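Local coordinates for protein beta-galactosidase (Bacillus circulans subsp. alkalophilus, PDB 3TTY) that hydrolyses terminal beta-linked galactose residues from galactosides as a TIM-barrel glycoside hydrolase that assembles as a trimer, at residues A397-M402 and Y453-A458; L293-K298 and N438-M443; S114-P119 and D158-Q163. One frame throughout, in Å; residues are numbered along the deposited sequence.

Contact 1. Residues A397-M402 and Y453-A458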
ATOM      1  N   ALA A 397      41.341   7.278 -14.138  1.00 21.37           N
ATOM      2  CA  ALA A 397      40.228   7.770 -14.938  1.00 23.57           C
ATOM      3  C   ALA A 397      40.467   9.187 -15.428  1.00 26.10           C
ATOM      4  O   ALA A 397      41.062  10.005 -14.716  1.00 24.69           O
ATOM      5  CB  ALA A 397      38.934   7.712 -14.138  1.00 22.10           C
ATOM      6  N   LYS A 398      40.000   9.459 -16.647  1.00 21.28           N
ATOM      7  CA  LYS A 398      40.016  10.804 -17.221  1.00 26.33           C
ATOM      8  C   LYS A 398      38.590  11.301 -17.296  1.00 25.12           C
ATOM      9  O   LYS A 398      38.342  12.437 -17.687  1.00 23.80           O
ATOM     10  CB  LYS A 398      40.611  10.813 -18.638  1.00 24.47           C
ATOM     11  CG  LYS A 398      42.053  10.362 -18.742  1.00 25.48           C
ATOM     12  CD  LYS A 398      42.965  11.171 -17.854  1.00 36.21           C
ATOM     13  CE  LYS A 398      44.406  10.697 -18.006  1.00 47.95           C
ATOM     14  NZ  LYS A 398      44.857  10.706 -19.441  1.00 48.76           N
ATOM     15  N   VAL A 399      37.649  10.434 -16.939  1.00 21.53           N
ATOM     16  CA  VAL A 399      36.245  10.808 -16.941  1.00 23.18           C
ATOM     17  C   VAL A 399      35.683  10.668 -15.522  1.00 25.32           C
ATOM     18  O   VAL A 399      35.914   9.656 -14.856  1.00 25.15           O
ATOM     19  CB  VAL A 399      35.445   9.930 -17.931  1.00 24.17           C
ATOM     20  CG1 VAL A 399      33.959  10.275 -17.895  1.00 18.57           C
ATOM     21  CG2 VAL A 399      36.013  10.064 -19.345  1.00 19.23           C
ATOM     22  N   ALA A 400      34.955  11.685 -15.059  1.00 20.83           N
ATOM     23  CA  ALA A 400      34.346  11.660 -13.727  1.00 18.26           C
ATOM     24  C   ALA A 400      32.840  11.873 -13.803  1.00 22.79           C
ATOM     25  O   ALA A 400      32.354  12.596 -14.675  1.00 22.04           O
ATOM     26  CB  ALA A 400      34.968  12.700 -12.834  1.00 16.94           C
ATOM     27  N   VAL A 401      32.112  11.235 -12.892  1.00 15.06           N
ATOM     28  CA  VAL A 401      30.684  11.472 -12.745  1.00 21.27           C
ATOM     29  C   VAL A 401      30.315  11.756 -11.285  1.00 22.59           C
ATOM     30  O   VAL A 401      30.656  11.000 -10.362  1.00 19.22           O
ATOM     31  CB  VAL A 401      29.825  10.340 -13.345  1.00 22.18           C
ATOM     32  CG1 VAL A 401      30.531   9.023 -13.222  1.00 30.74           C
ATOM     33  CG2 VAL A 401      28.448  10.312 -12.697  1.00 16.19           C
ATOM     34  N   MET A 402      29.630  12.878 -11.109  1.00 19.05           N
ATOM     35  CA  MET A 402      29.364  13.451  -9.807  1.00 18.10           C
ATOM     36  C   MET A 402      28.076  12.903  -9.235  1.00 17.79           C
ATOM     37  O   MET A 402      27.112  12.657  -9.960  1.00 14.41           O
ATOM     38  CB  MET A 402      29.235  14.973  -9.923  1.00 17.85           C
ATOM     39  CG  MET A 402      30.537  15.711 -10.117  1.00 17.50           C
ATOM     40  SD  MET A 402      30.249  17.464 -10.409  1.00 18.32           S
ATOM     41  CE  MET A 402      31.905  18.108 -10.213  1.00 16.20           C
ATOM     42  N   TYR A 453      40.779  15.467 -14.421  1.00 25.72           N
ATOM     43  CA  TYR A 453      39.822  14.946 -15.383  1.00 26.84           C
ATOM     44  C   TYR A 453      39.826  15.703 -16.701  1.00 23.38           C
ATOM     45  O   TYR A 453      40.316  16.825 -16.791  1.00 25.45           O
ATOM     46  CB  TYR A 453      38.418  14.876 -14.770  1.00 24.68           C
ATOM     47  CG  TYR A 453      38.416  14.011 -13.526  1.00 27.99           C
ATOM     48  CD1 TYR A 453      38.637  12.639 -13.617  1.00 26.46           C
ATOM     49  CD2 TYR A 453      38.238  14.567 -12.262  1.00 23.77           C
ATOM     50  CE1 TYR A 453      38.668  11.838 -12.483  1.00 26.57           C
ATOM     51  CE2 TYR A 453      38.266  13.775 -11.124  1.00 26.97           C
ATOM     52  CZ  TYR A 453      38.481  12.411 -11.242  1.00 27.48           C
ATOM     53  OH  TYR A 453      38.510  11.618 -10.121  1.00 22.73           O
ATOM     54  N   LYS A 454      39.293  15.058 -17.725  1.00 22.26           N
ATOM     55  CA  LYS A 454      39.098  15.686 -19.016  1.00 25.63           C
ATOM     56  C   LYS A 454      37.614  15.812 -19.317  1.00 24.02           C
ATOM     57  O   LYS A 454      37.196  16.723 -20.030  1.00 26.39           O
ATOM     58  CB  LYS A 454      39.838  14.906 -20.108  1.00 29.92           C
ATOM     59  CG  LYS A 454      41.345  15.130 -20.032  1.00 29.75           C
ATOM     60  CD  LYS A 454      42.092  14.356 -21.095  1.00 43.41           C
ATOM     61  CE  LYS A 454      43.247  15.180 -21.677  1.00 53.25           C
ATOM     62  NZ  LYS A 454      42.775  16.261 -22.617  1.00 49.43           N
ATOM     63  N   VAL A 455      36.809  14.923 -18.742  1.00 19.71           N
ATOM     64  CA  VAL A 455      35.359  15.000 -18.916  1.00 22.46           C
ATOM     65  C   VAL A 455      34.653  14.848 -17.575  1.00 23.02           C
ATOM     66  O   VAL A 455      34.848  13.849 -16.885  1.00 27.22           O
ATOM     67  CB  VAL A 455      34.830  13.905 -19.877  1.00 20.71           C
ATOM     68  CG1 VAL A 455      33.318  13.994 -19.987  1.00 21.17           C
ATOM     69  CG2 VAL A 455      35.461  14.041 -21.256  1.00 21.27           C
ATOM     70  N   VAL A 456      33.839  15.829 -17.204  1.00 23.99           N
ATOM     71  CA  VAL A 456      33.116  15.780 -15.929  1.00 22.81           C
ATOM     72  C   VAL A 456      31.615  15.826 -16.189  1.00 23.18           C
ATOM     73  O   VAL A 456      31.109  16.769 -16.803  1.00 24.36           O
ATOM     74  CB  VAL A 456      33.532  16.937 -14.973  1.00 19.08           C
ATOM     75  CG1 VAL A 456      32.624  16.981 -13.741  1.00 17.42           C
ATOM     76  CG2 VAL A 456      34.983  16.793 -14.560  1.00 21.21           C
ATOM     77  N   ILE A 457      30.905  14.800 -15.734  1.00 22.16           N
ATOM     78  CA  ILE A 457      29.475  14.696 -15.997  1.00 21.08           C
ATOM     79  C   ILE A 457      28.660  14.808 -14.705  1.00 19.76           C
ATOM     80  O   ILE A 457      28.917  14.102 -13.724  1.00 20.86           O
ATOM     81  CB  ILE A 457      29.148  13.384 -16.748  1.00 23.92           C
ATOM     82  CG1 ILE A 457      30.084  13.218 -17.947  1.00 23.14           C
ATOM     83  CG2 ILE A 457      27.699  13.355 -17.209  1.00 19.03           C
ATOM     84  CD1 ILE A 457      29.885  11.927 -18.705  1.00 21.17           C
ATOM     85  N   ALA A 458      27.684  15.709 -14.711  1.00 17.48           N
ATOM     86  CA  ALA A 458      26.855  15.960 -13.528  1.00 18.14           C
ATOM     87  C   ALA A 458      25.375  15.852 -13.877  1.00 18.39           C
ATOM     88  O   ALA A 458      24.727  16.853 -14.184  1.00 17.99           O
ATOM     89  CB  ALA A 458      27.164  17.335 -12.943  1.00 19.13           C
TER

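Contact 2. Residues L293-K298 and N438-M443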
ATOM      1  N   LEU A 293      31.746   4.384  -6.325  1.00 16.38           N
ATOM      2  CA  LEU A 293      31.431   5.456  -5.396  1.00 15.78           C
ATOM      3  C   LEU A 293      32.174   5.272  -4.082  1.00 16.83           C
ATOM      4  O   LEU A 293      32.554   6.240  -3.434  1.00 22.22           O
ATOM      5  CB  LEU A 293      29.922   5.510  -5.134  1.00 16.82           C
ATOM      6  CG  LEU A 293      29.458   6.586  -4.155  1.00 17.20           C
ATOM      7  CD1 LEU A 293      29.719   7.984  -4.736  1.00 19.66           C
ATOM      8  CD2 LEU A 293      27.993   6.408  -3.836  1.00 17.71           C
ATOM      9  N   MET A 294      32.385   4.028  -3.673  1.00 17.51           N
ATOM     10  CA  MET A 294      33.026   3.797  -2.386  1.00 16.98           C
ATOM     11  C   MET A 294      34.496   4.184  -2.466  1.00 19.37           C
ATOM     12  O   MET A 294      35.102   4.634  -1.486  1.00 21.37           O
ATOM     13  CB  MET A 294      32.870   2.340  -1.941  1.00 20.15           C
ATOM     14  CG  MET A 294      31.436   1.892  -1.666  1.00 15.74           C
ATOM     15  SD  MET A 294      30.615   2.724  -0.299  1.00 15.74           S
ATOM     16  CE  MET A 294      29.779   4.057  -1.165  1.00 12.79           C
ATOM     17  N   ARG A 295      35.071   3.981  -3.641  1.00 19.83           N
ATOM     18  CA  ARG A 295      36.431   4.413  -3.902  1.00 22.41           C
ATOM     19  C   ARG A 295      36.489   5.940  -3.882  1.00 19.01           C
ATOM     20  O   ARG A 295      37.451   6.535  -3.396  1.00 19.52           O
ATOM     21  CB  ARG A 295      36.886   3.889  -5.260  1.00 18.16           C
ATOM     22  CG  ARG A 295      38.292   4.264  -5.623  1.00 23.12           C
ATOM     23  CD  ARG A 295      38.704   3.576  -6.912  1.00 22.97           C
ATOM     24  NE  ARG A 295      38.229   4.249  -8.118  1.00 18.84           N
ATOM     25  CZ  ARG A 295      37.423   3.703  -9.029  1.00 23.37           C
ATOM     26  NH1 ARG A 295      36.954   2.468  -8.868  1.00 18.65           N
ATOM     27  NH2 ARG A 295      37.089   4.401 -10.111  1.00 22.87           N
ATOM     28  N   GLY A 296      35.446   6.569  -4.406  1.00 18.86           N
ATOM     29  CA  GLY A 296      35.419   8.019  -4.508  1.00 21.24           C
ATOM     30  C   GLY A 296      35.241   8.719  -3.175  1.00 22.09           C
ATOM     31  O   GLY A 296      35.596   9.890  -3.026  1.00 23.34           O
ATOM     32  N   LEU A 297      34.700   8.012  -2.193  1.00 16.63           N
ATOM     33  CA  LEU A 297      34.430   8.650  -0.915  1.00 17.82           C
ATOM     34  C   LEU A 297      35.704   9.259  -0.336  1.00 19.09           C
ATOM     35  O   LEU A 297      35.653  10.298   0.308  1.00 18.49           O
ATOM     36  CB  LEU A 297      33.781   7.672   0.079  1.00 17.30           C
ATOM     37  CG  LEU A 297      32.376   7.157  -0.248  1.00 16.24           C
ATOM     38  CD1 LEU A 297      31.799   6.354   0.925  1.00 14.01           C
ATOM     39  CD2 LEU A 297      31.453   8.334  -0.618  1.00 14.65           C
ATOM     40  N   LYS A 298      36.846   8.611  -0.554  1.00 18.88           N
ATOM     41  CA  LYS A 298      38.116   9.184  -0.107  1.00 22.26           C
ATOM     42  C   LYS A 298      39.029   9.472  -1.288  1.00 24.63           C
ATOM     43  O   LYS A 298      40.236   9.216  -1.236  1.00 22.79           O
ATOM     44  CB  LYS A 298      38.815   8.295   0.925  1.00 20.73           C
ATOM     45  CG  LYS A 298      38.069   8.224   2.235  1.00 20.93           C
ATOM     46  CD  LYS A 298      38.685   7.229   3.190  1.00 21.91           C
ATOM     47  CE  LYS A 298      39.795   7.860   4.019  1.00 23.86           C
ATOM     48  NZ  LYS A 298      39.374   9.128   4.646  1.00 20.29           N
ATOM     49  N   ASN A 438      33.884   0.533 -21.668  1.00 20.80           N
ATOM     50  CA  ASN A 438      35.112   0.317 -20.915  1.00 25.11           C
ATOM     51  C   ASN A 438      35.918   1.616 -20.779  1.00 26.02           C
ATOM     52  O   ASN A 438      37.152   1.610 -20.802  1.00 25.20           O
ATOM     53  CB  ASN A 438      35.961  -0.797 -21.551  1.00 25.24           C
ATOM     54  CG  ASN A 438      35.201  -2.118 -21.684  1.00 28.68           C
ATOM     55  OD1 ASN A 438      34.428  -2.502 -20.802  1.00 30.64           O
ATOM     56  ND2 ASN A 438      35.415  -2.813 -22.793  1.00 27.52           N
ATOM     57  N   ILE A 439      35.211   2.732 -20.650  1.00 24.43           N
ATOM     58  CA  ILE A 439      35.871   4.004 -20.392  1.00 27.29           C
ATOM     59  C   ILE A 439      36.076   4.082 -18.899  1.00 24.86           C
ATOM     60  O   ILE A 439      35.113   4.043 -18.137  1.00 25.87           O
ATOM     61  CB  ILE A 439      35.015   5.220 -20.833  1.00 30.08           C
ATOM     62  CG1 ILE A 439      34.566   5.097 -22.297  1.00 25.40           C
ATOM     63  CG2 ILE A 439      35.783   6.516 -20.610  1.00 20.63           C
ATOM     64  CD1 ILE A 439      35.634   5.476 -23.295  1.00 28.56           C
ATOM     65  N   GLN A 440      37.328   4.173 -18.477  1.00 24.86           N
ATOM     66  CA  GLN A 440      37.646   4.231 -17.060  1.00 21.75           C
ATOM     67  C   GLN A 440      37.042   5.495 -16.458  1.00 25.96           C
ATOM     68  O   GLN A 440      37.261   6.598 -16.960  1.00 24.83           O
ATOM     69  CB  GLN A 440      39.156   4.220 -16.866  1.00 22.31           C
ATOM     70  CG  GLN A 440      39.591   4.245 -15.412  1.00 22.21           C
ATOM     71  CD  GLN A 440      39.283   2.945 -14.676  1.00 28.03           C
ATOM     72  OE1 GLN A 440      38.963   1.916 -15.295  1.00 23.71           O
ATOM     73  NE2 GLN A 440      39.372   2.989 -13.345  1.00 21.32           N
ATOM     74  N   THR A 441      36.276   5.333 -15.386  1.00 23.82           N
ATOM     75  CA  THR A 441      35.535   6.447 -14.814  1.00 23.88           C
ATOM     76  C   THR A 441      35.561   6.421 -13.287  1.00 22.10           C
ATOM     77  O   THR A 441      35.577   5.352 -12.669  1.00 24.93           O
ATOM     78  CB  THR A 441      34.069   6.400 -15.265  1.00 24.80           C
ATOM     79  OG1 THR A 441      33.494   5.180 -14.800  1.00 36.85           O
ATOM     80  CG2 THR A 441      33.963   6.410 -16.766  1.00 21.16           C
ATOM     81  N   ASP A 442      35.581   7.604 -12.684  1.00 19.65           N
ATOM     82  CA  ASP A 442      35.469   7.746 -11.235  1.00 18.68           C
ATOM     83  C   ASP A 442      34.162   8.419 -10.874  1.00 20.79           C
ATOM     84  O   ASP A 442      33.808   9.445 -11.462  1.00 18.20           O
ATOM     85  CB  ASP A 442      36.569   8.649 -10.687  1.00 22.46           C
ATOM     86  CG  ASP A 442      37.930   8.053 -10.821  1.00 25.81           C
ATOM     87  OD1 ASP A 442      38.023   6.813 -10.961  1.00 25.34           O
ATOM     88  OD2 ASP A 442      38.902   8.835 -10.763  1.00 26.96           O
ATOM     89  N   MET A 443      33.469   7.859  -9.887  1.00 18.17           N
ATOM     90  CA  MET A 443      32.379   8.562  -9.226  1.00 19.10           C
ATOM     91  C   MET A 443      33.019   9.537  -8.246  1.00 21.63           C
ATOM     92  O   MET A 443      33.911   9.155  -7.487  1.00 19.13           O
ATOM     93  CB  MET A 443      31.479   7.575  -8.484  1.00 18.23           C
ATOM     94  CG  MET A 443      30.765   6.585  -9.388  1.00 14.21           C
ATOM     95  SD  MET A 443      29.629   7.399 -10.517  1.00 20.94           S
ATOM     96  CE  MET A 443      28.725   8.433  -9.364  1.00 17.47           C
TER

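Contact 3. Residues S114-P119 and D158-Q163. With ZN (zinc ion), chain G.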
ATOM      1  N   SER A 114      19.713   2.628  17.936  1.00 16.90           N
ATOM      2  CA  SER A 114      19.880   3.432  19.146  1.00 15.93           C
ATOM      3  C   SER A 114      19.745   4.921  18.816  1.00 17.38           C
ATOM      4  O   SER A 114      20.219   5.378  17.784  1.00 17.17           O
ATOM      5  CB  SER A 114      21.231   3.163  19.815  1.00 18.80           C
ATOM      6  OG  SER A 114      21.317   1.826  20.296  1.00 19.68           O
ATOM      7  N   CYS A 115      19.081   5.688  19.673  1.00 18.92           N
ATOM      8  CA  CYS A 115      18.976   7.115  19.396  1.00 15.85           C
ATOM      9  C   CYS A 115      20.376   7.715  19.435  1.00 17.13           C
ATOM     10  O   CYS A 115      21.077   7.591  20.438  1.00 15.57           O
ATOM     11  CB  CYS A 115      18.054   7.820  20.394  1.00 18.14           C
ATOM     12  SG  CYS A 115      18.309   9.610  20.429  1.00 16.05           S
ATOM     13  N   PRO A 116      20.793   8.361  18.336  1.00 17.71           N
ATOM     14  CA  PRO A 116      22.160   8.882  18.233  1.00 17.43           C
ATOM     15  C   PRO A 116      22.357  10.102  19.131  1.00 16.54           C
ATOM     16  O   PRO A 116      23.477  10.542  19.335  1.00 20.89           O
ATOM     17  CB  PRO A 116      22.268   9.281  16.762  1.00 15.19           C
ATOM     18  CG  PRO A 116      20.881   9.642  16.389  1.00 19.57           C
ATOM     19  CD  PRO A 116      19.979   8.715  17.161  1.00 16.29           C
ATOM     20  N   ASN A 117      21.271  10.638  19.668  1.00 16.30           N
ATOM     21  CA  ASN A 117      21.371  11.756  20.587  1.00 20.19           C
ATOM     22  C   ASN A 117      21.083  11.342  22.019  1.00 17.86           C
ATOM     23  O   ASN A 117      20.725  12.169  22.850  1.00 19.74           O
ATOM     24  CB  ASN A 117      20.459  12.902  20.148  1.00 18.19           C
ATOM     25  CG  ASN A 117      21.069  13.712  19.029  1.00 20.72           C
ATOM     26  OD1 ASN A 117      22.179  14.231  19.169  1.00 21.36           O
ATOM     27  ND2 ASN A 117      20.378  13.787  17.894  1.00 15.38           N
ATOM     28  N   SER A 118      21.264  10.054  22.298  1.00 19.80           N
ATOM     29  CA  SER A 118      20.950   9.484  23.605  1.00 14.41           C
ATOM     30  C   SER A 118      22.120   9.564  24.588  1.00 17.15           C
ATOM     31  O   SER A 118      23.214   9.086  24.308  1.00 17.50           O
ATOM     32  CB  SER A 118      20.493   8.036  23.442  1.00 14.72           C
ATOM     33  OG  SER A 118      20.606   7.319  24.657  1.00 14.08           O
ATOM     34  N   PRO A 119      21.886  10.168  25.761  1.00 18.96           N
ATOM     35  CA  PRO A 119      22.970  10.259  26.742  1.00 17.99           C
ATOM     36  C   PRO A 119      23.398   8.874  27.235  1.00 16.26           C
ATOM     37  O   PRO A 119      24.580   8.631  27.491  1.00 17.24           O
ATOM     38  CB  PRO A 119      22.352  11.073  27.894  1.00 17.08           C
ATOM     39  CG  PRO A 119      21.127  11.712  27.321  1.00 24.46           C
ATOM     40  CD  PRO A 119      20.645  10.818  26.223  1.00 18.91           C
ATOM     41  N   ASP A 158      12.217  13.211  21.473  1.00 16.01           N
ATOM     42  CA  ASP A 158      12.422  14.502  22.119  1.00 20.26           C
ATOM     43  C   ASP A 158      13.864  15.012  22.145  1.00 19.82           C
ATOM     44  O   ASP A 158      14.113  16.202  21.950  1.00 18.83           O
ATOM     45  CB  ASP A 158      11.899  14.450  23.538  1.00 18.76           C
ATOM     46  CG  ASP A 158      10.770  15.391  23.740  1.00 39.48           C
ATOM     47  OD1 ASP A 158       9.630  15.012  23.373  1.00 40.66           O
ATOM     48  OD2 ASP A 158      11.037  16.521  24.220  1.00 44.04           O
ATOM     49  N   ASN A 159      14.807  14.117  22.411  1.00 15.10           N
ATOM     50  CA  ASN A 159      16.208  14.499  22.454  1.00 16.44           C
ATOM     51  C   ASN A 159      16.744  14.926  21.094  1.00 17.64           C
ATOM     52  O   ASN A 159      17.501  15.899  20.990  1.00 18.03           O
ATOM     53  CB  ASN A 159      17.050  13.386  23.093  1.00 15.99           C
ATOM     54  CG  ASN A 159      16.778  13.256  24.584  1.00 21.73           C
ATOM     55  OD1 ASN A 159      16.380  14.228  25.231  1.00 26.56           O
ATOM     56  ND2 ASN A 159      16.968  12.068  25.130  1.00 16.38           N
ATOM     57  N   CYS A 160      16.345  14.210  20.047  1.00 15.74           N
ATOM     58  CA  CYS A 160      16.733  14.602  18.707  1.00 13.39           C
ATOM     59  C   CYS A 160      16.092  15.935  18.381  1.00 16.03           C
ATOM     60  O   CYS A 160      16.721  16.793  17.782  1.00 16.18           O
ATOM     61  CB  CYS A 160      16.352  13.540  17.673  1.00 11.80           C
ATOM     62  SG  CYS A 160      17.481  12.128  17.670  1.00 16.93           S
ATOM     63  N   GLU A 161      14.844  16.114  18.798  1.00 14.79           N
ATOM     64  CA  GLU A 161      14.121  17.337  18.478  1.00 16.91           C
ATOM     65  C   GLU A 161      14.813  18.537  19.126  1.00 17.76           C
ATOM     66  O   GLU A 161      15.096  19.537  18.456  1.00 15.89           O
ATOM     67  CB  GLU A 161      12.658  17.238  18.918  1.00 16.40           C
ATOM     68  CG  GLU A 161      11.753  18.263  18.285  1.00 19.13           C
ATOM     69  CD  GLU A 161      10.294  17.849  18.340  1.00 21.27           C
ATOM     70  OE1 GLU A 161       9.703  17.638  17.255  1.00 17.30           O
ATOM     71  OE2 GLU A 161       9.749  17.736  19.465  1.00 24.83           O
ATOM     72  N   LYS A 162      15.112  18.425  20.421  1.00 14.63           N
ATOM     73  CA  LYS A 162      15.831  19.491  21.116  1.00 17.25           C
ATOM     74  C   LYS A 162      17.207  19.737  20.510  1.00 17.33           C
ATOM     75  O   LYS A 162      17.658  20.876  20.383  1.00 17.13           O
ATOM     76  CB  LYS A 162      16.007  19.164  22.590  1.00 15.91           C
ATOM     77  CG  LYS A 162      14.724  19.051  23.388  1.00 16.81           C
ATOM     78  CD  LYS A 162      15.103  18.685  24.799  1.00 20.47           C
ATOM     79  CE  LYS A 162      13.927  18.254  25.642  1.00 28.37           C
ATOM     80  NZ  LYS A 162      14.476  17.645  26.896  1.00 27.73           N
ATOM     81  N   GLN A 163      17.886  18.663  20.148  1.00 17.48           N
ATOM     82  CA  GLN A 163      19.234  18.810  19.628  1.00 18.23           C
ATOM     83  C   GLN A 163      19.178  19.365  18.200  1.00 16.40           C
ATOM     84  O   GLN A 163      20.056  20.115  17.789  1.00 19.36           O
ATOM     85  CB  GLN A 163      20.001  17.489  19.739  1.00 14.76           C
ATOM     86  CG  GLN A 163      21.469  17.584  19.387  1.00 21.10           C
ATOM     87  CD  GLN A 163      22.231  18.649  20.188  1.00 27.69           C
ATOM     88  OE1 GLN A 163      21.916  18.942  21.357  1.00 20.61           O
ATOM     89  NE2 GLN A 163      23.251  19.222  19.556  1.00 17.45           N
TER
HETATM   90 ZN    ZN G 676      16.525  10.532  19.032  1.00 17.89          ZN

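Contact 1. Residues A397-M402 and Y453-A458
Y453 sets its aromatic ring against A400: the A400 CB lies 3.5 Å from the ring centroid, only 3° off the normal, a CH-pi contact for which a lone methyl is small enough to settle over the middle of the face. With CG beside the backbone N (chi1 -58°), the ring folds up along the neighbouring strand, and its hydroxyl goes on to D442. K454 N donates to K398 O at 2.8 Å; V455 N adds a second bond to the same oxygen at 3.1 Å, so one carbonyl takes two donors where the strands begin to pair. From here the ladder is regular, A400 N donating to V455 O (2.8 Å). On the face away from V455, V456 CG1 meets the extended M402 chain at CE, 3.8 Å away. I457 N donates to A400 O and I457 O accepts from M402 N; its side chain, with V399 and V401, beta-branched residues suited to strands, packs on helix 423-435. A458 CB touches M402 SD. Parallel strands 399-402 and 455-458, whose axes come within 4.7 Å, belong to the parallel part of a mixed alpha/beta sheet, consistent with the glutaminase I clan assignment.

Contact 2. Residues L293-K298 and N438-M443
At the seam between the TIM barrel and the trimerisation domain, R295, near the C-terminal end of barrel helix 284-296, reaches across to D442 on strand 441-444. CG stands opposite the backbone N (chi1 -179°) and the chain bends at chi3, which carries the guanidinium to the strand. There NH2 forms a salt bridge with D442 OD1 at 2.7 Å. OD1 lies close to the guanidinium plane, but the nitrogen meets it on its anti side and somewhat out of the carboxylate plane, the two flat groups being turned 66° from one another. The same NH2 makes a weak bond to T441 O at 3.1 Å, bent to 121° at the hydrogen. The side-chain amide of N292 also bonds T441 O, and accepts from M443 N. Arginine suits this place because its several N-H groups can serve more than one acceptor: NH1 is taken by H337 O. D442 in turn is shared, OD1 with S395 OG and OD2 with Y453 OH, which should favour the charged carboxylate in this buried setting. Strand 441-444 is an outermost strand of the mixed sheet within this chain, so the barrel helix packs against the border of the second domain's sheet. L293 and M443 add apolar packing: M443 CB lies 3.7 Å from L293 CA, and L293 CD1 reaches the same CB at 4.2 Å; the bent methionine chain touches Y431 of helix 423-435. G296 has no side chain to hold the backbones apart, and its CA comes within 3.5 Å of M443 O in a CA-H...O contact.

Contact 3. Residues S114-P119 and D158-Q163
C160 SG is gripped by the zinc ion at 2.3 Å and by N117 ND2, which donates to it at 3.3 Å. The N-H...S bond is nearly straight (175°), and the sulfur lies almost in the plane of the asparagine amide. This bond from N117 ND2 to C160 SG would be expected to draw off some of the negative charge that builds up on a zinc-bound thiolate. A second N117 ND2 bond, to S228 OG on helix 215-243, helps fix the rotation of that amide. C160 sits in the first turn of helix 158-172 with SG beside its backbone N (chi1 -77°), a setting that brings the sulfur to the metal and to N117. From the other segment C115 binds the ion through SG at 2.5 Å, and the two sulfurs are 3.8 Å apart, as ligands of one ion. C115 also opens a type I turn, closed by S118 N to C115 O, with P116 well suited to its second position. The turn brings N117 N round to C115 SG for a weak N-H...S bond of 3.2 Å. One turn on from C160, N117 OD1 touches Q163 CG at 3.4 Å; before C160, N159 ND2 lies near P119 CD. S118 is the N-cap of helix 119-135, its OG capping Y121 N, so the turn leads straight into that helix. C155 and C157 complete the metal sphere: this is a Cys4 zinc site, probably structural, joining a loop to the start of a helix beside the barrel.

Contacts 1 and 2 form one continuous block, their centres 10 Å apart. Strand 399-402 lies between strands 441-444 and 455-458, and V401 N approaches D442 O at 2.9 Å, a probable hydrogen bond. D442, a residue of contact 2, thus takes part in contact 1's surroundings as well. Contact 3 stands apart, its centre 40 Å from that of contact 1 and 35 Å from that of contact 2, with nearest atoms about 27 Å and 19 Å away. None of the six segments supplies a galactose-pocket residue, but contact 3 is close to three of them in sequence: R111 just precedes S114-P119, and N149 and E150 come shortly before the remaining zinc cysteines.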